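Local coordinates for oligopeptide ABC transporter, periplasmic oligopeptide-binding protein, putative (Thermotoga maritima MSB8, PDB 5IPW) that probably binds oligopeptides in the periplasm and passes them to an ABC transporter for uptake, as a family 5 solute-binding protein, at residues A5-Y10 with P47-P52. Sequence-based numbering, arbitrary orientation.
Sequences ATPEEY and PLVVQP
Val49 meets Pro7 and Tyr10 with its two methyl groups, and its side chain illustrates how a beta-branched residue can serve two neighbours at once. From CB, which points toward segment 5-10, the branches part. Val49 CG1, anti to the backbone N (chi1 -179°), lies over one face of the Tyr10 ring, 4.0 Å from Tyr10 CG, with Tyr10 CD1 almost as near. CG2, beside the backbone N and anti to the carbonyl carbon, reaches the peptide link into the helix, where Val49 CG2 stands 3.6 Å from Thr6 C and equally near Pro7 N. The arrangement is a helix start packed on a sheet: strand 48-51 is the middle strand of a small mixed sheet, between strands 2-4 and 263-265, and a two-residue link, Ala5 and Thr6, leads from strand 2-4 into helix 7-14, with Thr6 at the N-cap position. The first turn closes with the bond from Tyr10 N to Thr6 O (2.7 Å). The Pro7 ring packs beside Val49 CG2: Pro7 CG lies 4.1 Å from Pro47 CD, the two rings crossing at about a right angle, while Pro7 CD approaches Pro47 O at 3.4 Å. A glycine in place of Pro7 would probably take the ring away from Pro47 CD and from one side of Val49 CG2, and let the helix start turn more freely. Beyond the two segments, the Tyr10 side chain also touches Lys16 and Ile266.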
loop_
_atom_site.group_PDB
_atom_site.type_symbol
_atom_site.label_atom_id
_atom_site.label_comp_id
_atom_site.label_asym_id
_atom_site.label_seq_id
_atom_site.Cartn_x
_atom_site.Cartn_y
_atom_site.Cartn_z
ATOM N N ALA A 5 2.907 -20.403 12.166
ATOM C CA ALA A 5 3.048 -19.553 13.339
ATOM C C ALA A 5 4.165 -20.023 14.249
ATOM O O ALA A 5 4.752 -19.216 14.954
ATOM C CB ALA A 5 1.746 -19.504 14.114
ATOM N N THR A 6 4.455 -21.321 14.219
ATOM C CA THR A 6 5.336 -21.966 15.190
ATOM C C THR A 6 5.812 -23.277 14.567
ATOM O O THR A 6 5.153 -23.800 13.667
ATOM C CB THR A 6 4.528 -22.198 16.483
ATOM O OG1 THR A 6 4.418 -20.958 17.197
ATOM C CG2 THR A 6 5.138 -23.242 17.394
ATOM N N PRO A 7 6.963 -23.806 15.004
ATOM C CA PRO A 7 7.323 -25.141 14.514
ATOM C C PRO A 7 6.285 -26.227 14.861
ATOM O O PRO A 7 5.985 -27.084 14.032
ATOM C CB PRO A 7 8.658 -25.423 15.201
ATOM C CG PRO A 7 9.224 -24.083 15.483
ATOM C CD PRO A 7 8.054 -23.191 15.773
ATOM N N GLU A 8 5.763 -26.199 16.080
ATOM C CA GLU A 8 4.652 -27.068 16.453
ATOM C C GLU A 8 3.439 -26.878 15.534
ATOM O O GLU A 8 2.879 -27.856 15.037
ATOM C CB GLU A 8 4.257 -26.832 17.910
ATOM C CG GLU A 8 3.452 -27.969 18.523
ATOM C CD GLU A 8 2.697 -27.539 19.773
ATOM O OE1 GLU A 8 3.328 -27.426 20.853
ATOM O OE2 GLU A 8 1.469 -27.314 19.675
ATOM N N GLU A 9 3.032 -25.632 15.306
ATOM C CA GLU A 9 1.900 -25.362 14.415
ATOM C C GLU A 9 2.181 -25.759 12.969
ATOM O O GLU A 9 1.274 -26.198 12.254
ATOM C CB GLU A 9 1.503 -23.888 14.465
ATOM C CG GLU A 9 0.903 -23.439 15.788
ATOM C CD GLU A 9 -0.325 -24.248 16.185
ATOM O OE1 GLU A 9 -1.252 -24.399 15.350
ATOM O OE2 GLU A 9 -0.349 -24.744 17.336
ATOM N N TYR A 10 3.428 -25.593 12.531
ATOM C CA TYR A 10 3.832 -26.034 11.194
ATOM C C TYR A 10 3.667 -27.539 11.086
ATOM O O TYR A 10 3.170 -28.051 10.086
ATOM C CB TYR A 10 5.293 -25.632 10.889
ATOM C CG TYR A 10 5.808 -26.160 9.570
ATOM C CD1 TYR A 10 5.369 -25.623 8.369
ATOM C CD2 TYR A 10 6.723 -27.209 9.527
ATOM C CE1 TYR A 10 5.822 -26.109 7.159
ATOM C CE2 TYR A 10 7.185 -27.706 8.317
ATOM C CZ TYR A 10 6.729 -27.150 7.134
ATOM O OH TYR A 10 7.185 -27.633 5.918
ATOM N N PRO A 47 10.454 -19.929 16.970
ATOM C CA PRO A 47 10.664 -19.000 15.858
ATOM C C PRO A 47 9.519 -19.020 14.854
ATOM O O PRO A 47 8.799 -20.005 14.761
ATOM C CB PRO A 47 11.941 -19.535 15.192
ATOM C CG PRO A 47 11.987 -20.975 15.563
ATOM C CD PRO A 47 11.445 -21.022 16.961
ATOM N N LEU A 48 9.352 -17.933 14.114
ATOM C CA LEU A 48 8.435 -17.926 12.983
ATOM C C LEU A 48 8.957 -18.907 11.950
ATOM O O LEU A 48 10.162 -19.077 11.806
ATOM C CB LEU A 48 8.307 -16.515 12.402
ATOM C CG LEU A 48 7.483 -16.356 11.121
ATOM C CD1 LEU A 48 6.032 -16.744 11.325
ATOM C CD2 LEU A 48 7.567 -14.925 10.621
ATOM N N VAL A 49 8.049 -19.591 11.267
ATOM C CA VAL A 49 8.423 -20.585 10.272
ATOM C C VAL A 49 7.950 -20.090 8.926
ATOM O O VAL A 49 6.783 -19.749 8.758
ATOM C CB VAL A 49 7.802 -21.962 10.574
ATOM C CG1 VAL A 49 8.237 -22.989 9.536
ATOM C CG2 VAL A 49 8.206 -22.418 11.970
ATOM N N VAL A 50 8.872 -20.040 7.969
ATOM C CA VAL A 50 8.607 -19.408 6.692
ATOM C C VAL A 50 8.705 -20.424 5.579
ATOM O O VAL A 50 9.690 -21.135 5.478
ATOM C CB VAL A 50 9.595 -18.265 6.470
ATOM C CG1 VAL A 50 9.429 -17.642 5.084
ATOM C CG2 VAL A 50 9.380 -17.230 7.552
ATOM N N GLN A 51 7.666 -20.505 4.758
ATOM C CA GLN A 51 7.710 -21.380 3.603
ATOM C C GLN A 51 8.198 -20.592 2.393
ATOM O O GLN A 51 7.629 -19.555 2.050
ATOM C CB GLN A 51 6.355 -21.997 3.312
ATOM C CG GLN A 51 6.418 -23.046 2.219
ATOM C CD GLN A 51 5.046 -23.553 1.866
ATOM O OE1 GLN A 51 4.316 -24.040 2.739
ATOM N NE2 GLN A 51 4.668 -23.429 0.591
ATOM N N PRO A 52 9.262 -21.079 1.751
ATOM C CA PRO A 52 9.803 -20.388 0.605
ATOM C C PRO A 52 8.801 -20.138 -0.504
ATOM O O PRO A 52 7.900 -20.937 -0.720
ATOM C CB PRO A 52 10.877 -21.341 0.098
ATOM C CG PRO A 52 11.333 -22.062 1.306
ATOM C CD PRO A 52 10.152 -22.149 2.224
#